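Long-range contacts in probable translation initiation factor eIF-2B subunit epsilon (Schizosaccharomyces pombe, PDB 5B04), which serves as a component of the eIF2B complex, which catalyses the exchange of GDP for GTP on the gamma subunit of the initiation factor eIF2: residues E138-H143 with I223-N228; K151-T156 with K260-V265. One frame throughout, in Å; residues are numbered along the deposited sequence.

Contact 1: residues E138-H143 with I223-N228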
loop_
_atom_site.group_PDB
_atom_site.type_symbol
_atom_site.label_atom_id
_atom_site.label_comp_id
_atom_site.label_asym_id
_atom_site.label_seq_id
_atom_site.Cartn_x
_atom_site.Cartn_y
_atom_site.Cartn_z
ATOM N N GLU I 138 1.178 9.150 -48.086
ATOM C CA GLU I 138 0.142 10.157 -47.860
ATOM C C GLU I 138 0.373 11.413 -48.693
ATOM O O GLU I 138 -0.578 12.092 -49.080
ATOM C CB GLU I 138 0.066 10.522 -46.375
ATOM C CG GLU I 138 -0.869 9.640 -45.562
ATOM C CD GLU I 138 -0.466 8.177 -45.575
ATOM O OE1 GLU I 138 0.737 7.884 -45.752
ATOM O OE2 GLU I 138 -1.357 7.316 -45.412
ATOM N N VAL I 139 1.638 11.722 -48.960
ATOM C CA VAL I 139 1.982 12.861 -49.802
ATOM C C VAL I 139 1.486 12.615 -51.221
ATOM O O VAL I 139 1.086 13.544 -51.925
ATOM C CB VAL I 139 3.500 13.119 -49.823
ATOM C CG1 VAL I 139 3.801 14.460 -50.474
ATOM C CG2 VAL I 139 4.061 13.076 -48.412
ATOM N N LEU I 140 1.509 11.351 -51.629
ATOM C CA LEU I 140 1.019 10.955 -52.941
ATOM C C LEU I 140 -0.493 11.121 -53.037
ATOM O O LEU I 140 -0.999 11.641 -54.026
ATOM C CB LEU I 140 1.409 9.509 -53.244
ATOM C CG LEU I 140 2.882 9.263 -53.571
ATOM C CD1 LEU I 140 3.186 7.782 -53.503
ATOM C CD2 LEU I 140 3.228 9.822 -54.942
ATOM N N LYS I 141 -1.207 10.681 -52.004
ATOM C CA LYS I 141 -2.666 10.761 -51.985
ATOM C C LYS I 141 -3.157 12.196 -52.126
ATOM O O LYS I 141 -4.132 12.460 -52.831
ATOM C CB LYS I 141 -3.218 10.143 -50.699
ATOM C CG LYS I 141 -2.671 8.762 -50.412
ATOM C CD LYS I 141 -3.624 7.919 -49.586
ATOM C CE LYS I 141 -3.050 6.528 -49.387
ATOM N NZ LYS I 141 -3.886 5.661 -48.515
ATOM N N GLU I 142 -2.478 13.119 -51.455
ATOM C CA GLU I 142 -2.800 14.536 -51.568
ATOM C C GLU I 142 -2.512 15.030 -52.980
ATOM O O GLU I 142 -3.226 15.879 -53.511
ATOM C CB GLU I 142 -2.004 15.356 -50.551
ATOM C CG GLU I 142 -2.215 14.937 -49.106
ATOM C CD GLU I 142 -1.450 15.813 -48.132
ATOM O OE1 GLU I 142 -0.610 16.617 -48.588
ATOM O OE2 GLU I 142 -1.687 15.695 -46.912
ATOM N N HIS I 143 -1.458 14.485 -53.579
ATOM C CA HIS I 143 -1.056 14.851 -54.932
ATOM C C HIS I 143 -2.065 14.359 -55.964
ATOM O O HIS I 143 -2.383 15.064 -56.921
ATOM C CB HIS I 143 0.332 14.287 -55.240
ATOM C CG HIS I 143 0.774 14.500 -56.654
ATOM N ND1 HIS I 143 1.356 15.673 -57.083
ATOM C CD2 HIS I 143 0.721 13.688 -57.736
ATOM C CE1 HIS I 143 1.642 15.575 -58.370
ATOM N NE2 HIS I 143 1.267 14.380 -58.790
ATOM N N ILE I 223 12.887 16.666 -53.231
ATOM C CA ILE I 223 12.203 15.414 -53.520
ATOM C C ILE I 223 10.843 15.769 -54.101
ATOM O O ILE I 223 9.973 16.277 -53.394
ATOM C CB ILE I 223 12.034 14.537 -52.267
ATOM C CG1 ILE I 223 13.399 14.144 -51.700
ATOM C CG2 ILE I 223 11.211 13.298 -52.591
ATOM C CD1 ILE I 223 13.321 13.210 -50.511
ATOM N N ASP I 224 10.660 15.517 -55.390
ATOM C CA ASP I 224 9.500 16.049 -56.091
ATOM C C ASP I 224 8.579 14.981 -56.670
ATOM O O ASP I 224 9.025 14.043 -57.329
ATOM C CB ASP I 224 9.964 16.990 -57.204
ATOM C CG ASP I 224 10.682 18.213 -56.668
ATOM O OD1 ASP I 224 10.228 18.766 -55.642
ATOM O OD2 ASP I 224 11.701 18.620 -57.264
ATOM N N ILE I 225 7.285 15.142 -56.408
ATOM C CA ILE I 225 6.256 14.308 -57.015
ATOM C C ILE I 225 5.789 14.962 -58.309
ATOM O O ILE I 225 5.278 16.079 -58.288
ATOM C CB ILE I 225 5.049 14.112 -56.079
ATOM C CG1 ILE I 225 5.514 13.803 -54.655
ATOM C CG2 ILE I 225 4.127 13.025 -56.614
ATOM C CD1 ILE I 225 6.227 12.479 -54.516
ATOM N N CYS I 226 5.962 14.273 -59.431
ATOM C CA CYS I 226 5.654 14.864 -60.729
ATOM C C CYS I 226 4.529 14.136 -61.458
ATOM O O CYS I 226 4.298 12.953 -61.230
ATOM C CB CYS I 226 6.905 14.889 -61.604
ATOM S SG CYS I 226 8.188 16.024 -61.037
ATOM N N SER I 227 3.843 14.855 -62.341
ATOM C CA SER I 227 2.728 14.295 -63.100
ATOM C C SER I 227 3.185 13.726 -64.441
ATOM O O SER I 227 4.375 13.732 -64.756
ATOM C CB SER I 227 1.653 15.359 -63.327
ATOM O OG SER I 227 2.200 16.508 -63.956
ATOM N N ASN I 228 2.228 13.237 -65.225
ATOM C CA ASN I 228 2.509 12.697 -66.553
ATOM C C ASN I 228 3.085 13.741 -67.503
ATOM O O ASN I 228 3.903 13.424 -68.365
ATOM C CB ASN I 228 1.237 12.106 -67.165
ATOM C CG ASN I 228 1.029 10.653 -66.794
ATOM O OD1 ASN I 228 1.971 9.862 -66.782
ATOM N ND2 ASN I 228 -0.213 10.291 -66.492
#
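His143 meets Ile225 because its CG stands anti to the backbone N (chi1 174°), which carries the imidazole off helix 137-147 toward the sheet, while the CG2 branch of Ile225, likewise anti to its own backbone N, reaches back to the ring. This is the helix-on-sheet layer of the alpha/beta nucleotidyl transferase-like (GT-A) domain: helix 137-147 lies in the crossover between the parallel strands 123-127 and 153-161, and it packs on strand 212-226, which is antiparallel to both and placed between them. The helix segment and strand 223-226 approach to 9.9 Å between axes and cross at -39°. Ile225 CG2 sits over the centre of one face of the imidazole, 3.6 Å from the ring centroid and 9° off the ring normal, a CH-pi contact made as the two side chains pass in opposite directions. One turn earlier in the helix, Leu140 comes across Ile225 at about a right angle. Its CD2 lies 3.7 Å from the same CG2 and 4.0 Å from Ile225 CD1, so one methyl, CG2, touches both the leucine and the histidine ring. Ile225 also touches Leu136 and Ile124, which extends this apolar layer. No hydrogen bond links the two segments; the polar atoms of the ring are used elsewhere. His143 ND1 is hydrogen-bonded to Thr156 OG1 of the adjoining strand, and NE2 makes a weak bond to Asp122, which together would limit rotation of the ring. Farther along the strand, Cys226 directs its side chain to the opposite side, against Met155. Cys226 O lies obliquely to the imidazole, 4.1 Å from His143 NE2.

Contact 2: residues K151-T156 with K260-V265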
loop_
_atom_site.group_PDB
_atom_site.type_symbol
_atom_site.label_atom_id
_atom_site.label_comp_id
_atom_site.label_asym_id
_atom_site.label_seq_id
_atom_site.Cartn_x
_atom_site.Cartn_y
_atom_site.Cartn_z
ATOM N N LYS I 151 -6.002 19.014 -63.632
ATOM C CA LYS I 151 -4.919 18.348 -64.343
ATOM C C LYS I 151 -3.752 19.301 -64.596
ATOM O O LYS I 151 -2.715 18.898 -65.125
ATOM C CB LYS I 151 -5.425 17.770 -65.665
ATOM C CG LYS I 151 -6.670 16.908 -65.529
ATOM C CD LYS I 151 -6.398 15.663 -64.698
ATOM C CE LYS I 151 -7.674 14.867 -64.465
ATOM N NZ LYS I 151 -7.428 13.642 -63.654
ATOM N N ASN I 152 -3.928 20.564 -64.220
ATOM C CA ASN I 152 -2.876 21.561 -64.382
ATOM C C ASN I 152 -1.981 21.646 -63.149
ATOM O O ASN I 152 -1.022 22.419 -63.119
ATOM C CB ASN I 152 -3.481 22.930 -64.694
ATOM C CG ASN I 152 -4.140 22.976 -66.059
ATOM O OD1 ASN I 152 -3.660 22.364 -67.013
ATOM N ND2 ASN I 152 -5.246 23.704 -66.159
ATOM N N ALA I 153 -2.303 20.853 -62.131
ATOM C CA ALA I 153 -1.426 20.699 -60.977
ATOM C C ALA I 153 -0.309 19.730 -61.340
ATOM O O ALA I 153 -0.507 18.515 -61.353
ATOM C CB ALA I 153 -2.202 20.207 -59.769
ATOM N N ILE I 154 0.866 20.273 -61.637
ATOM C CA ILE I 154 1.935 19.493 -62.248
ATOM C C ILE I 154 2.825 18.755 -61.250
ATOM O O ILE I 154 3.070 17.558 -61.401
ATOM C CB ILE I 154 2.819 20.393 -63.132
ATOM C CG1 ILE I 154 1.985 20.988 -64.264
ATOM C CG2 ILE I 154 3.984 19.608 -63.704
ATOM C CD1 ILE I 154 1.204 19.950 -65.040
ATOM N N MET I 155 3.308 19.458 -60.231
ATOM C CA MET I 155 4.283 18.864 -59.324
ATOM C C MET I 155 4.071 19.261 -57.862
ATOM O O MET I 155 3.724 20.403 -57.558
ATOM C CB MET I 155 5.699 19.239 -59.779
ATOM C CG MET I 155 6.810 18.902 -58.796
ATOM S SD MET I 155 8.451 19.275 -59.451
ATOM C CE MET I 155 8.601 21.019 -59.070
ATOM N N THR I 156 4.270 18.299 -56.965
ATOM C CA THR I 156 4.223 18.549 -55.530
ATOM C C THR I 156 5.629 18.506 -54.938
ATOM O O THR I 156 6.311 17.484 -55.011
ATOM C CB THR I 156 3.336 17.524 -54.800
ATOM O OG1 THR I 156 1.971 17.701 -55.197
ATOM C CG2 THR I 156 3.446 17.701 -53.293
ATOM N N LYS I 260 0.019 24.670 -62.123
ATOM C CA LYS I 260 -0.034 24.868 -60.701
ATOM C C LYS I 260 1.047 24.064 -60.047
ATOM O O LYS I 260 1.234 22.912 -60.361
ATOM C CB LYS I 260 -1.375 24.401 -60.171
ATOM C CG LYS I 260 -2.443 25.472 -60.129
ATOM C CD LYS I 260 -3.809 24.853 -59.920
ATOM C CE LYS I 260 -4.907 25.831 -60.252
ATOM N NZ LYS I 260 -4.610 26.507 -61.537
ATOM N N ILE I 261 1.765 24.687 -59.132
ATOM C CA ILE I 261 2.838 24.020 -58.415
ATOM C C ILE I 261 2.464 23.961 -56.933
ATOM O O ILE I 261 1.819 24.872 -56.412
ATOM C CB ILE I 261 4.193 24.742 -58.630
ATOM C CG1 ILE I 261 5.356 23.832 -58.251
ATOM C CG2 ILE I 261 4.250 26.062 -57.890
ATOM C CD1 ILE I 261 5.448 22.629 -59.126
ATOM N N HIS I 262 2.841 22.879 -56.258
ATOM C CA HIS I 262 2.390 22.667 -54.885
ATOM C C HIS I 262 3.501 22.251 -53.927
ATOM O O HIS I 262 4.523 21.700 -54.336
ATOM C CB HIS I 262 1.278 21.615 -54.856
ATOM C CG HIS I 262 -0.051 22.130 -55.313
ATOM N ND1 HIS I 262 -0.883 22.864 -54.496
ATOM C CD2 HIS I 262 -0.691 22.018 -56.501
ATOM C CE1 HIS I 262 -1.979 23.183 -55.161
ATOM N NE2 HIS I 262 -1.888 22.682 -56.380
ATOM N N CYS I 263 3.278 22.521 -52.644
ATOM C CA CYS I 263 4.221 22.162 -51.593
ATOM C C CYS I 263 3.591 21.235 -50.562
ATOM O O CYS I 263 2.417 21.380 -50.217
ATOM C CB CYS I 263 4.746 23.414 -50.886
ATOM S SG CYS I 263 6.003 24.332 -51.791
ATOM N N HIS I 264 4.377 20.283 -50.076
ATOM C CA HIS I 264 3.984 19.486 -48.924
ATOM C C HIS I 264 5.004 19.673 -47.812
ATOM O O HIS I 264 6.148 19.231 -47.925
ATOM C CB HIS I 264 3.861 18.006 -49.280
ATOM C CG HIS I 264 3.542 17.133 -48.106
ATOM N ND1 HIS I 264 2.255 16.762 -47.781
ATOM C CD2 HIS I 264 4.342 16.567 -47.171
ATOM C CE1 HIS I 264 2.277 16.001 -46.701
ATOM N NE2 HIS I 264 3.531 15.868 -46.310
ATOM N N VAL I 265 4.588 20.333 -46.738
ATOM C CA VAL I 265 5.480 20.585 -45.616
ATOM C C VAL I 265 5.432 19.442 -44.611
ATOM O O VAL I 265 4.455 19.285 -43.879
ATOM C CB VAL I 265 5.133 21.903 -44.903
ATOM C CG1 VAL I 265 6.051 22.118 -43.710
ATOM C CG2 VAL I 265 5.232 23.070 -45.873
#
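The His262 ring presents its edge to Ala153, whose CB lies near the ring plane, 4.0 Å from His262 CD2; in the same row, the second imidazole, His264, touches Thr156 through its stem, CB to Thr156 CG2, while its ring leads away from strand 153-156, and ND1 is hydrogen-bonded to Glu142 OE1. The backbones of the two parallel strands, 153-156 and 260-265, are joined by hydrogen bonds. Lys260 N gives one to Asn152 O (2.7 Å). Ile154 N then donates to Lys260 O (3.0 Å), and His262 N to Met155 O (2.9 Å). Between the pairs Ala153-Lys260 and Thr156-His262 the first strand has two residues, Ile154 and Met155, where the second has only Ile261. This beta bulge goes with the helix-like psi of Ile154 (-49°). Past it, Thr156 CA makes a CA-H...O contact with His262 O. On the face away from the histidines, Met155 and Ile261 lie side by side and point the same way; Ile261 CG1, anti to the backbone N (chi1 -163°), swings CD1 to 3.5 Å from Met155 CB. Helix 243-252 packs on this face through Phe247, Val248 and Leu252, helix 229-236 adds cover over Ile154, and helix 137-147 lies on the Thr156 face. Within the sheet, strand 153-161 lies between strand 260-266 on one edge and strand 212-226 on the other.

After the N-terminal strands and helices, the last of them strands 123-127 and 130-132, the chain forms helix 137-147 and then strand 153-161. Residues 223-228, some 80 residues beyond the end of 138-143, close contact 1 against the helix, and strand 260-266, after two further helices, closes contact 2. The segments alternate, so the two loops cross instead of nesting. Their centres are 8 Å apart, and both reach one sheet in which strand 153-161 runs between 212-226 and 260-266. Thr156 N and Ile225 O, 2.8 Å apart, probably form a hydrogen bond joining the contacts, and Val139 packs on His264. Together they tie the helix to three adjacent strands of the nucleotidyl transferase-like domain.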